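PDB 3PY9: protein kinase from Staphylococcus aureus subsp. aureus Mu50, which probably senses muropeptides of the cell wall through the extracellular PASTA domains of the membrane-spanning Ser/Thr kinase PrkC. Local coordinates for residues P72-M77 with E125-D130; N79-P84 with A116-T121; L95-V100 with H129-K134; I102-N107 with L135-G140. One frame throughout, in Å; residues are numbered along the deposited sequence.

How the contacts relate
All four contacts lie within one PASTA domain, the second along this elongated chain. The first segments run in contact order from 72 to 107; of the second segments that of contact 2 (116-121) comes first, then those of contacts 1, 3 and 4. Contact 1 pairs the short strands 74-76 and 125-127; contact 3, whose centre is about 8 Å away, shares His129 and Asp130 with it and, like it, reaches the europium ion. Contacts 2, 3 and 4 meet on the mixed sheet, in which strand 133-138 lies between 100-105 and 115-118. The centres of contacts 1 and 4 are about 24 Å apart, so the contacts are spread along the domain from the two-stranded ladder to the far end of the mixed sheet.

Contact 1: P72-M77 with E125-D130; sequences PEKVKM and EIAIHD. With EU (europium ion), chain E.
Lys74 of strand 74-76 lies across Glu125 and Ala127 of the antiparallel strand 125-127. The lysine chain rises from the face it shares with these two residues, and its first atoms brush the neighbouring backbone: its CB is 3.4 Å from Ile126 O, and its CG is 3.9 Å from Ala127 N. Further out the methylene CD passes 3.4 Å from Glu125 OE1, the two side chains crossing at about a right angle. Beyond that point the extended chain departs from the glutamate, and Lys74 NZ ends 4.7 Å from Glu125 OE1, too far for a salt bridge. Glu125 also has Lys76 beside it; a salt bridge is modelled there, although the position of the Lys76 amine is doubtful.

The backbones form a small two-stranded ladder of the PASTA domain, separate from its three-stranded mixed sheet. Val75 and Ile126 are its hydrogen-bonded pair, joined from Val75 N to Ile126 O at 2.7 Å and from Ile126 N to Val75 O at 2.6 Å. Past the strand ends the pairing continues with Ile128 N donating to Glu73 O at 3.1 Å. Water 1 donates to the same carbonyl and accepts a weak bond from His129 N, so Glu73 O receives two protons.

On the face opposite Lys74, Val75 CG2 meets Ile128 CG2 at 3.6 Å, and Ile126 CG2 touches the same valine methyl. Met77 and Ile126 both reach Ile133 of strand 133-138. Ile128 CG1 sits over the centre of one face of the His129 ring, and the next residue, Asp130, binds the europium ion through OD1.

Contact 2: N79-P84 with A116-T121; sequences NVIGLP and ANQSVT
The type II beta turn from Val80 to Leu83, just ahead of helix 85-93, rests against the bulged edge strand 115-118, where Val80 and Ile81 meet the buried side chain of Gln118. That glutamine projects toward the turn and supplies most of the strand's share of the contact. Its CG stands anti to the carbonyl carbon (chi1 -90°) and the chain runs on extended, which brings the aliphatic part alongside the valine: Val80 CG2 is 3.7 Å from Gln118 CG and 3.8 Å from Gln118 CD. The flat end of the glutamine then lies against the main chain of the turn, with Gln118 CD 3.8 Å from Val80 N. Its plane is turned 70° from that of the Asn79 amide, and these two side chains cross at about a right angle.

In the turn, Leu83 N donates to Val80 O at 3.1 Å. Gly82 takes the positive phi (92°) of the third position, where a CB would collide with the carbonyl O of Ile81. The strand carries a classic beta bulge, Ala116 and Asn117 both facing Tyr136 of strand 133-138. Ile81 lies above this irregular part, its CG1 4.1 Å from Asn117 CA and its CG2 4.3 Å from Ala116 O.

Backbone bonds from Gly82 and Leu83 to Ile115 extend the join toward Pro84, the N-cap of the helix. Val80 and Gln118 both touch Leu135 of strand 133-138, and Gln118 also packs on Met77.

Contact 3: L95-V100 with H129-K134; sequences LGLKDV and HDSNIK. With EU (europium ion), chain E.
Asp99 OD2 is gripped from two directions: it binds the europium ion at 2.4 Å and accepts a hydrogen bond from Asn132 N at 2.9 Å. The amide approaches from above the carboxylate plane, 59° out of it. Asp99 has CG anti to its backbone N (chi1 170°), which carries the carboxylate over the loop 130-132. The other oxygen, Asp99 OD1, stays 3.4 Å from the europium, so this aspartate binds through one oxygen. Water 3 lies within hydrogen-bonding distance of Asp99 OD1 and of Ile133 O, with more acceptors around it than it has protons. In the loop before strand 133-138, Asp130 OD1 supplies a second ligand at 2.4 Å, and the side-chain amide of Asn132 completes the protein part of the site.

Behind the metal the backbones join. Asp99, at the centre of an inverse gamma turn, accepts through its carbonyl O from Ile133 N at 3.1 Å, and a parallel bridge follows between Val100 and Ile133. Val100 CG2 packs 4.0 Å from Ile133 CB, while Leu97 CD2 lies 3.9 Å from Ser131 OG and Leu97 also touches Ile126 of strand 125-127.

Two carboxylates brought this close, Asp99 OD2 to Asp130 OD1 at 3.8 Å, would probably repel each other without a cation, consistent with a surface site suited to a hard, oxygen-seeking ion.

Contact 4: I102-N107 with L135-G140; sequences IEKVYN and LYESLG
Ile102 to Val105 pair in parallel with Leu135 to Ser138, and four backbone hydrogen bonds make this the firm part of the contact: Glu103 N to Leu135 O, Glu137 N to Glu103 O, Val105 N to Glu137 O, and Leu139 N to Val105 O, the last at 2.7 Å. On one side of it Ile102 CG2 lies 3.4 Å from Glu137 OE1, a buried oxygen with no polar partner in the model. Lys104 runs beside Glu137, pointing the same way, and its CE is 3.4 Å from the same OE1, whereas Lys104 NZ stops 4.5 Å off, too far for a salt bridge.

Past the C-terminal ends of the strands Tyr106 is exposed, though its ring still takes Leu139 CD1 over one face in a CH-pi contact, 4.2 Å from the centroid, with Gly140 O at its edge. Asn107 N still reaches Gly140 O at 3.1 Å, though from well above the carbonyl plane. Ser138 OG accepts from Gly140 N in an ST turn and is also bonded to Ala110 O.

Strand 133-138 is the middle of the mixed sheet, between 100-105 and 115-118, and Leu135 packs on Ala88 and Leu92 of helix 85-93.

Contact 1: P72-M77 with E125-D130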
loop_
_atom_site.group_PDB
_atom_site.type_symbol
_atom_site.label_atom_id
_atom_site.label_comp_id
_atom_site.label_asym_id
_atom_site.label_seq_id
_atom_site.Cartn_x
_atom_site.Cartn_y
_atom_site.Cartn_z
ATOM N N PRO A 72 17.053 -31.101 10.821
ATOM C CA PRO A 72 15.648 -30.719 11.023
ATOM C C PRO A 72 14.760 -31.035 9.811
ATOM O O PRO A 72 15.169 -30.805 8.668
ATOM C CB PRO A 72 15.731 -29.198 11.240
ATOM C CG PRO A 72 17.162 -28.946 11.685
ATOM C CD PRO A 72 17.970 -29.952 10.945
ATOM N N GLU A 73 13.568 -31.568 10.056
ATOM C CA GLU A 73 12.552 -31.706 9.000
ATOM C C GLU A 73 12.071 -30.314 8.606
ATOM O O GLU A 73 11.793 -29.494 9.485
ATOM C CB GLU A 73 11.377 -32.546 9.501
ATOM C CG GLU A 73 10.363 -32.929 8.423
ATOM C CD GLU A 73 9.157 -33.648 8.980
ATOM O OE1 GLU A 73 9.080 -33.805 10.211
ATOM O OE2 GLU A 73 8.283 -34.058 8.188
ATOM N N LYS A 74 11.987 -30.045 7.300
ATOM C CA LYS A 74 11.688 -28.697 6.777
ATOM C C LYS A 74 10.526 -28.673 5.776
ATOM O O LYS A 74 10.190 -29.702 5.186
ATOM C CB LYS A 74 12.934 -28.083 6.118
ATOM C CG LYS A 74 14.157 -27.946 7.043
ATOM C CD LYS A 74 15.302 -27.211 6.373
ATOM C CE LYS A 74 16.421 -26.921 7.359
ATOM N NZ LYS A 74 17.596 -26.240 6.726
ATOM N N VAL A 75 9.913 -27.498 5.601
ATOM C CA VAL A 75 8.909 -27.257 4.544
ATOM C C VAL A 75 9.189 -25.960 3.789
ATOM O O VAL A 75 9.992 -25.130 4.220
ATOM C CB VAL A 75 7.454 -27.165 5.084
ATOM C CG1 VAL A 75 6.865 -28.546 5.364
ATOM C CG2 VAL A 75 7.374 -26.279 6.315
ATOM N N LYS A 76 8.524 -25.793 2.651
ATOM C CA LYS A 76 8.504 -24.514 1.937
ATOM C C LYS A 76 7.497 -23.569 2.602
ATOM O O LYS A 76 6.311 -23.892 2.732
ATOM C CB LYS A 76 8.143 -24.740 0.461
ATOM C CG LYS A 76 9.300 -24.535 -0.551
ATOM C CD LYS A 76 10.702 -25.027 -0.092
ATOM C CE LYS A 76 10.907 -26.567 -0.143
ATOM N NZ LYS A 76 10.910 -27.208 1.233
ATOM N N MET A 77 7.982 -22.417 3.053
ATOM C CA MET A 77 7.096 -21.400 3.612
ATOM C C MET A 77 6.097 -20.943 2.542
ATOM O O MET A 77 6.503 -20.505 1.451
ATOM C CB MET A 77 7.890 -20.212 4.165
ATOM C CG MET A 77 7.026 -19.135 4.846
ATOM S SD MET A 77 6.444 -19.626 6.470
ATOM C CE MET A 77 5.189 -18.387 6.818
ATOM N N GLU A 125 12.756 -22.803 2.712
ATOM C CA GLU A 125 12.649 -24.010 3.535
ATOM C C GLU A 125 12.731 -23.590 4.990
ATOM O O GLU A 125 13.682 -22.916 5.387
ATOM C CB GLU A 125 13.757 -25.034 3.218
ATOM C CG GLU A 125 13.362 -26.110 2.214
ATOM C CD GLU A 125 13.884 -27.513 2.571
ATOM O OE1 GLU A 125 15.056 -27.650 3.025
ATOM O OE2 GLU A 125 13.118 -28.494 2.379
ATOM N N ILE A 126 11.726 -23.964 5.771
ATOM C CA ILE A 126 11.750 -23.714 7.210
ATOM C C ILE A 126 11.548 -25.009 7.992
ATOM O O ILE A 126 10.755 -25.863 7.596
ATOM C CB ILE A 126 10.745 -22.590 7.671
ATOM C CG1 ILE A 126 10.977 -22.255 9.149
ATOM C CG2 ILE A 126 9.284 -22.981 7.434
ATOM C CD1 ILE A 126 10.542 -20.899 9.582
ATOM N N ALA A 127 12.288 -25.139 9.092
ATOM C CA ALA A 127 12.115 -26.246 10.037
ATOM C C ALA A 127 10.735 -26.198 10.726
ATOM O O ALA A 127 10.309 -25.143 11.207
ATOM C CB ALA A 127 13.245 -26.229 11.063
ATOM N N ILE A 128 10.036 -27.334 10.771
ATOM C CA ILE A 128 8.653 -27.356 11.284
ATOM C C ILE A 128 8.572 -27.376 12.819
ATOM O O ILE A 128 7.479 -27.363 13.392
ATOM C CB ILE A 128 7.753 -28.478 10.636
ATOM C CG1 ILE A 128 8.024 -29.862 11.248
ATOM C CG2 ILE A 128 7.915 -28.506 9.112
ATOM C CD1 ILE A 128 6.795 -30.782 11.282
ATOM N N HIS A 129 9.734 -27.391 13.471
ATOM C CA HIS A 129 9.807 -27.317 14.932
ATOM C C HIS A 129 10.632 -26.111 15.441
ATOM O O HIS A 129 11.784 -25.907 15.024
ATOM C CB HIS A 129 10.316 -28.644 15.527
ATOM C CG HIS A 129 9.504 -29.848 15.129
ATOM N ND1 HIS A 129 8.124 -29.873 15.182
ATOM C CD2 HIS A 129 9.882 -31.073 14.691
ATOM C CE1 HIS A 129 7.690 -31.056 14.781
ATOM N NE2 HIS A 129 8.736 -31.801 14.473
ATOM N N ASP A 130 10.025 -25.346 16.361
ATOM C CA ASP A 130 10.545 -24.048 16.877
ATOM C C ASP A 130 10.825 -23.057 15.743
ATOM O O ASP A 130 11.837 -22.347 15.752
ATOM C CB ASP A 130 11.766 -24.236 17.806
ATOM C CG ASP A 130 12.044 -23.006 18.703
ATOM O OD1 ASP A 130 11.094 -22.365 19.199
ATOM O OD2 ASP A 130 13.232 -22.690 18.932
HETATM EU EU EU E . 9.036 -21.086 19.326
HETATM O O HOH W 1 11.466 -29.404 12.109
#

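Contact 2: N79-P84 with A116-T121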
loop_
_atom_site.group_PDB
_atom_site.type_symbol
_atom_site.label_atom_id
_atom_site.label_comp_id
_atom_site.label_asym_id
_atom_site.label_seq_id
_atom_site.Cartn_x
_atom_site.Cartn_y
_atom_site.Cartn_z
ATOM N N ASN A 79 3.017 -18.495 0.921
ATOM C CA ASN A 79 2.754 -17.056 0.828
ATOM C C ASN A 79 1.345 -16.830 1.353
ATOM O O ASN A 79 0.363 -17.327 0.765
ATOM C CB ASN A 79 2.891 -16.569 -0.624
ATOM C CG ASN A 79 2.844 -15.054 -0.752
ATOM O OD1 ASN A 79 1.803 -14.487 -1.051
ATOM N ND2 ASN A 79 3.973 -14.396 -0.533
ATOM N N VAL A 80 1.257 -16.131 2.486
ATOM C CA VAL A 80 -0.018 -15.928 3.201
ATOM C C VAL A 80 -0.393 -14.441 3.294
ATOM O O VAL A 80 -1.464 -14.085 3.778
ATOM C CB VAL A 80 -0.033 -16.601 4.618
ATOM C CG1 VAL A 80 0.318 -18.094 4.534
ATOM C CG2 VAL A 80 0.928 -15.907 5.577
ATOM N N ILE A 81 0.512 -13.588 2.832
ATOM C CA ILE A 81 0.293 -12.150 2.755
ATOM C C ILE A 81 -0.996 -11.822 2.001
ATOM O O ILE A 81 -1.208 -12.275 0.881
ATOM C CB ILE A 81 1.491 -11.465 2.076
ATOM C CG1 ILE A 81 2.695 -11.463 3.027
ATOM C CG2 ILE A 81 1.134 -10.051 1.657
ATOM C CD1 ILE A 81 4.040 -11.310 2.351
ATOM N N GLY A 82 -1.874 -11.056 2.631
ATOM C CA GLY A 82 -3.106 -10.642 1.963
ATOM C C GLY A 82 -4.312 -11.537 2.176
ATOM O O GLY A 82 -5.421 -11.136 1.831
ATOM N N LEU A 83 -4.105 -12.733 2.739
ATOM C CA LEU A 83 -5.206 -13.629 3.145
ATOM C C LEU A 83 -5.750 -13.209 4.499
ATOM O O LEU A 83 -5.007 -12.618 5.290
ATOM C CB LEU A 83 -4.720 -15.079 3.269
ATOM C CG LEU A 83 -3.831 -15.682 2.175
ATOM C CD1 LEU A 83 -3.448 -17.105 2.550
ATOM C CD2 LEU A 83 -4.518 -15.627 0.778
ATOM N N PRO A 84 -7.037 -13.532 4.793
ATOM C CA PRO A 84 -7.579 -13.340 6.147
ATOM C C PRO A 84 -6.814 -14.205 7.146
ATOM O O PRO A 84 -6.307 -15.258 6.766
ATOM C CB PRO A 84 -9.019 -13.848 6.046
ATOM C CG PRO A 84 -9.330 -13.922 4.626
ATOM C CD PRO A 84 -8.042 -14.105 3.879
ATOM N N ALA A 116 -0.534 -8.612 6.711
ATOM C CA ALA A 116 0.256 -7.596 6.009
ATOM C C ALA A 116 1.702 -8.018 5.721
ATOM O O ALA A 116 2.341 -7.454 4.824
ATOM C CB ALA A 116 0.252 -6.291 6.792
ATOM N N ASN A 117 2.217 -8.990 6.484
ATOM C CA ASN A 117 3.634 -9.355 6.443
ATOM C C ASN A 117 3.855 -10.728 7.101
ATOM O O ASN A 117 3.125 -11.130 8.031
ATOM C CB ASN A 117 4.487 -8.262 7.128
ATOM C CG ASN A 117 6.014 -8.427 6.907
ATOM O OD1 ASN A 117 6.556 -8.059 5.858
ATOM N ND2 ASN A 117 6.709 -8.955 7.919
ATOM N N GLN A 118 4.859 -11.428 6.569
ATOM C CA GLN A 118 5.397 -12.690 7.071
ATOM C C GLN A 118 6.822 -12.518 7.551
ATOM O O GLN A 118 7.675 -11.952 6.843
ATOM C CB GLN A 118 5.521 -13.680 5.933
ATOM C CG GLN A 118 4.360 -14.520 5.688
ATOM C CD GLN A 118 4.415 -15.072 4.295
ATOM O OE1 GLN A 118 5.245 -15.937 3.973
ATOM N NE2 GLN A 118 3.544 -14.564 3.444
ATOM N N SER A 119 7.065 -13.052 8.738
ATOM C CA SER A 119 8.385 -13.261 9.324
ATOM C C SER A 119 9.337 -13.933 8.348
ATOM O O SER A 119 10.474 -13.514 8.199
ATOM C CB SER A 119 8.211 -14.226 10.506
ATOM O OG SER A 119 8.955 -13.830 11.618
ATOM N N VAL A 120 8.865 -15.005 7.719
ATOM C CA VAL A 120 9.709 -15.897 6.922
ATOM C C VAL A 120 9.270 -15.789 5.461
ATOM O O VAL A 120 8.102 -16.000 5.152
ATOM C CB VAL A 120 9.595 -17.370 7.445
ATOM C CG1 VAL A 120 10.369 -18.349 6.559
ATOM C CG2 VAL A 120 10.062 -17.469 8.908
ATOM N N THR A 121 10.186 -15.447 4.560
ATOM C CA THR A 121 9.760 -15.085 3.201
ATOM C C THR A 121 9.322 -16.294 2.394
ATOM O O THR A 121 9.859 -17.380 2.559
ATOM C CB THR A 121 10.781 -14.203 2.448
ATOM O OG1 THR A 121 11.949 -14.963 2.125
ATOM C CG2 THR A 121 11.173 -12.973 3.310
#

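Contact 3: L95-V100 with H129-K134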
loop_
_atom_site.group_PDB
_atom_site.type_symbol
_atom_site.label_atom_id
_atom_site.label_comp_id
_atom_site.label_asym_id
_atom_site.label_seq_id
_atom_site.Cartn_x
_atom_site.Cartn_y
_atom_site.Cartn_z
ATOM N N LEU A 95 0.843 -27.590 6.754
ATOM C CA LEU A 95 2.218 -28.012 6.509
ATOM C C LEU A 95 2.959 -28.373 7.800
ATOM O O LEU A 95 4.176 -28.591 7.781
ATOM C CB LEU A 95 2.980 -26.926 5.747
ATOM C CG LEU A 95 2.403 -26.417 4.425
ATOM C CD1 LEU A 95 3.313 -25.341 3.824
ATOM C CD2 LEU A 95 2.171 -27.554 3.425
ATOM N N GLY A 96 2.222 -28.443 8.909
ATOM C CA GLY A 96 2.786 -28.761 10.217
ATOM C C GLY A 96 3.425 -27.575 10.927
ATOM O O GLY A 96 4.072 -27.752 11.960
ATOM N N LEU A 97 3.241 -26.372 10.375
ATOM C CA LEU A 97 3.747 -25.134 10.981
ATOM C C LEU A 97 2.756 -24.566 11.998
ATOM O O LEU A 97 1.799 -23.880 11.629
ATOM C CB LEU A 97 4.075 -24.094 9.906
ATOM C CG LEU A 97 5.188 -24.458 8.914
ATOM C CD1 LEU A 97 5.088 -23.661 7.627
ATOM C CD2 LEU A 97 6.562 -24.315 9.562
ATOM N N LYS A 98 3.000 -24.847 13.277
ATOM C CA LYS A 98 2.058 -24.496 14.333
ATOM C C LYS A 98 2.578 -23.453 15.340
ATOM O O LYS A 98 1.799 -22.915 16.129
ATOM C CB LYS A 98 1.579 -25.768 15.052
ATOM C CG LYS A 98 1.070 -26.861 14.100
ATOM C CD LYS A 98 0.414 -28.050 14.835
ATOM C CE LYS A 98 0.365 -29.309 13.943
ATOM N NZ LYS A 98 -0.277 -29.095 12.592
ATOM N N ASP A 99 3.877 -23.165 15.309
ATOM C CA ASP A 99 4.478 -22.161 16.196
ATOM C C ASP A 99 4.364 -20.765 15.558
ATOM O O ASP A 99 5.329 -20.240 14.998
ATOM C CB ASP A 99 5.945 -22.529 16.509
ATOM C CG ASP A 99 6.715 -21.408 17.219
ATOM O OD1 ASP A 99 6.081 -20.504 17.816
ATOM O OD2 ASP A 99 7.968 -21.423 17.185
ATOM N N VAL A 100 3.171 -20.183 15.624
ATOM C CA VAL A 100 2.909 -18.920 14.933
ATOM C C VAL A 100 2.400 -17.881 15.904
ATOM O O VAL A 100 1.411 -18.092 16.599
ATOM C CB VAL A 100 1.924 -19.087 13.750
ATOM C CG1 VAL A 100 1.791 -17.788 12.975
ATOM C CG2 VAL A 100 2.397 -20.200 12.813
ATOM N N HIS A 129 9.734 -27.391 13.471
ATOM C CA HIS A 129 9.807 -27.317 14.932
ATOM C C HIS A 129 10.632 -26.111 15.441
ATOM O O HIS A 129 11.784 -25.907 15.024
ATOM C CB HIS A 129 10.316 -28.644 15.527
ATOM C CG HIS A 129 9.504 -29.848 15.129
ATOM N ND1 HIS A 129 8.124 -29.873 15.182
ATOM C CD2 HIS A 129 9.882 -31.073 14.691
ATOM C CE1 HIS A 129 7.690 -31.056 14.781
ATOM N NE2 HIS A 129 8.736 -31.801 14.473
ATOM N N ASP A 130 10.025 -25.346 16.361
ATOM C CA ASP A 130 10.545 -24.048 16.877
ATOM C C ASP A 130 10.825 -23.057 15.743
ATOM O O ASP A 130 11.837 -22.347 15.752
ATOM C CB ASP A 130 11.766 -24.236 17.806
ATOM C CG ASP A 130 12.044 -23.006 18.703
ATOM O OD1 ASP A 130 11.094 -22.365 19.199
ATOM O OD2 ASP A 130 13.232 -22.690 18.932
ATOM N N SER A 131 9.900 -23.008 14.784
ATOM C CA SER A 131 10.055 -22.209 13.557
ATOM C C SER A 131 9.960 -20.694 13.791
ATOM O O SER A 131 10.408 -19.894 12.951
ATOM C CB SER A 131 9.040 -22.651 12.482
ATOM O OG SER A 131 7.756 -22.929 13.036
ATOM N N ASN A 132 9.381 -20.321 14.933
ATOM C CA ASN A 132 9.161 -18.922 15.310
ATOM C C ASN A 132 8.623 -18.088 14.147
ATOM O O ASN A 132 9.245 -17.100 13.759
ATOM C CB ASN A 132 10.446 -18.267 15.866
ATOM C CG ASN A 132 11.179 -19.144 16.871
ATOM O OD1 ASN A 132 10.626 -19.549 17.898
ATOM N ND2 ASN A 132 12.449 -19.414 16.590
ATOM N N ILE A 133 7.492 -18.492 13.567
ATOM C CA ILE A 133 6.864 -17.647 12.547
ATOM C C ILE A 133 6.141 -16.511 13.263
ATOM O O ILE A 133 5.495 -16.721 14.300
ATOM C CB ILE A 133 5.813 -18.361 11.652
ATOM C CG1 ILE A 133 6.230 -19.788 11.245
ATOM C CG2 ILE A 133 5.479 -17.482 10.446
ATOM C CD1 ILE A 133 7.128 -19.891 10.063
ATOM N N LYS A 134 6.281 -15.308 12.713
ATOM C CA LYS A 134 5.493 -14.174 13.142
ATOM C C LYS A 134 4.685 -13.653 11.962
ATOM O O LYS A 134 5.211 -13.463 10.861
ATOM C CB LYS A 134 6.411 -13.106 13.704
ATOM C CG LYS A 134 5.734 -12.080 14.568
ATOM C CD LYS A 134 6.775 -11.264 15.320
ATOM C CE LYS A 134 7.318 -12.011 16.543
ATOM N NZ LYS A 134 6.294 -12.064 17.651
HETATM EU EU EU E . 9.036 -21.086 19.326
HETATM O O HOH W 2 5.652 -25.475 14.010
HETATM O O HOH W 3 6.463 -17.656 16.790
#

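Contact 4: I102-N107 with L135-G140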
loop_
_atom_site.group_PDB
_atom_site.type_symbol
_atom_site.label_atom_id
_atom_site.label_comp_id
_atom_site.label_asym_id
_atom_site.label_seq_id
_atom_site.Cartn_x
_atom_site.Cartn_y
_atom_site.Cartn_z
ATOM N N ILE A 102 0.972 -13.955 16.312
ATOM C CA ILE A 102 0.367 -12.802 15.641
ATOM C C ILE A 102 0.711 -11.480 16.326
ATOM O O ILE A 102 0.725 -11.375 17.549
ATOM C CB ILE A 102 -1.173 -12.901 15.560
ATOM C CG1 ILE A 102 -1.622 -14.310 15.144
ATOM C CG2 ILE A 102 -1.761 -11.769 14.641
ATOM C CD1 ILE A 102 -1.414 -14.646 13.665
ATOM N N GLU A 103 0.971 -10.475 15.494
ATOM C CA GLU A 103 1.208 -9.086 15.891
ATOM C C GLU A 103 0.282 -8.215 15.068
ATOM O O GLU A 103 0.256 -8.317 13.836
ATOM C CB GLU A 103 2.626 -8.687 15.508
ATOM C CG GLU A 103 3.693 -9.497 16.151
ATOM C CD GLU A 103 4.437 -8.683 17.160
ATOM O OE1 GLU A 103 4.678 -7.490 16.835
ATOM O OE2 GLU A 103 4.766 -9.222 18.257
ATOM N N LYS A 104 -0.473 -7.359 15.739
ATOM C CA LYS A 104 -1.396 -6.467 15.055
ATOM C C LYS A 104 -0.747 -5.111 14.818
ATOM O O LYS A 104 -0.173 -4.517 15.735
ATOM C CB LYS A 104 -2.695 -6.328 15.844
ATOM C CG LYS A 104 -3.453 -7.646 15.986
ATOM C CD LYS A 104 -4.694 -7.513 16.856
ATOM C CE LYS A 104 -5.670 -8.662 16.565
ATOM N NZ LYS A 104 -6.902 -8.633 17.412
ATOM N N VAL A 105 -0.820 -4.637 13.579
ATOM C CA VAL A 105 -0.230 -3.362 13.220
ATOM C C VAL A 105 -1.180 -2.681 12.262
ATOM O O VAL A 105 -1.935 -3.333 11.556
ATOM C CB VAL A 105 1.174 -3.530 12.511
ATOM C CG1 VAL A 105 2.255 -4.010 13.493
ATOM C CG2 VAL A 105 1.088 -4.458 11.315
ATOM N N TYR A 106 -1.122 -1.366 12.220
ATOM C CA TYR A 106 -1.805 -0.652 11.174
ATOM C C TYR A 106 -1.049 -0.846 9.881
ATOM O O TYR A 106 0.175 -0.940 9.866
ATOM C CB TYR A 106 -1.910 0.827 11.520
ATOM C CG TYR A 106 -2.737 1.101 12.748
ATOM C CD1 TYR A 106 -4.115 1.013 12.699
ATOM C CD2 TYR A 106 -2.133 1.457 13.955
ATOM C CE1 TYR A 106 -4.893 1.278 13.819
ATOM C CE2 TYR A 106 -2.910 1.721 15.088
ATOM C CZ TYR A 106 -4.292 1.634 14.991
ATOM O OH TYR A 106 -5.083 1.885 16.081
ATOM N N ASN A 107 -1.792 -0.894 8.788
ATOM C CA ASN A 107 -1.187 -1.164 7.492
ATOM C C ASN A 107 -2.052 -0.612 6.360
ATOM O O ASN A 107 -3.270 -0.518 6.529
ATOM C CB ASN A 107 -0.988 -2.660 7.348
ATOM C CG ASN A 107 -0.399 -3.033 6.029
ATOM O OD1 ASN A 107 -1.083 -3.578 5.156
ATOM N ND2 ASN A 107 0.879 -2.752 5.865
ATOM N N LEU A 135 3.394 -13.463 12.189
ATOM C CA LEU A 135 2.518 -12.934 11.181
ATOM C C LEU A 135 2.027 -11.578 11.646
ATOM O O LEU A 135 1.712 -11.390 12.841
ATOM C CB LEU A 135 1.321 -13.870 10.929
ATOM C CG LEU A 135 1.577 -15.265 10.318
ATOM C CD1 LEU A 135 0.268 -15.908 9.926
ATOM C CD2 LEU A 135 2.531 -15.273 9.101
ATOM N N TYR A 136 1.962 -10.644 10.704
ATOM C CA TYR A 136 1.586 -9.287 11.011
ATOM C C TYR A 136 0.208 -9.067 10.435
ATOM O O TYR A 136 0.030 -9.016 9.214
ATOM C CB TYR A 136 2.600 -8.303 10.431
ATOM C CG TYR A 136 3.973 -8.393 11.077
ATOM C CD1 TYR A 136 4.322 -7.549 12.122
ATOM C CD2 TYR A 136 4.914 -9.333 10.649
ATOM C CE1 TYR A 136 5.571 -7.624 12.710
ATOM C CE2 TYR A 136 6.167 -9.411 11.236
ATOM C CZ TYR A 136 6.485 -8.552 12.266
ATOM O OH TYR A 136 7.726 -8.605 12.866
ATOM N N GLU A 137 -0.767 -8.969 11.330
ATOM C CA GLU A 137 -2.158 -8.861 10.937
ATOM C C GLU A 137 -2.512 -7.397 10.848
ATOM O O GLU A 137 -2.245 -6.664 11.785
ATOM C CB GLU A 137 -3.038 -9.523 11.995
ATOM C CG GLU A 137 -4.506 -9.565 11.656
ATOM C CD GLU A 137 -5.350 -10.038 12.814
ATOM O OE1 GLU A 137 -4.784 -10.461 13.834
ATOM O OE2 GLU A 137 -6.588 -9.978 12.716
ATOM N N SER A 138 -3.135 -6.985 9.745
ATOM C CA SER A 138 -3.518 -5.584 9.559
ATOM C C SER A 138 -4.660 -5.154 10.490
ATOM O O SER A 138 -5.636 -5.869 10.654
ATOM C CB SER A 138 -3.937 -5.329 8.105
ATOM O OG SER A 138 -4.362 -3.977 7.944
ATOM N N LEU A 139 -4.535 -3.978 11.076
ATOM C CA LEU A 139 -5.659 -3.355 11.764
ATOM C C LEU A 139 -6.337 -2.341 10.845
ATOM O O LEU A 139 -7.110 -1.516 11.312
ATOM C CB LEU A 139 -5.198 -2.655 13.053
ATOM C CG LEU A 139 -4.672 -3.483 14.228
ATOM C CD1 LEU A 139 -4.009 -2.605 15.246
ATOM C CD2 LEU A 139 -5.794 -4.292 14.875
ATOM N N GLY A 140 -6.038 -2.416 9.546
ATOM C CA GLY A 140 -6.422 -1.369 8.589
ATOM C C GLY A 140 -5.570 -0.132 8.788
ATOM O O GLY A 140 -4.642 -0.134 9.613
#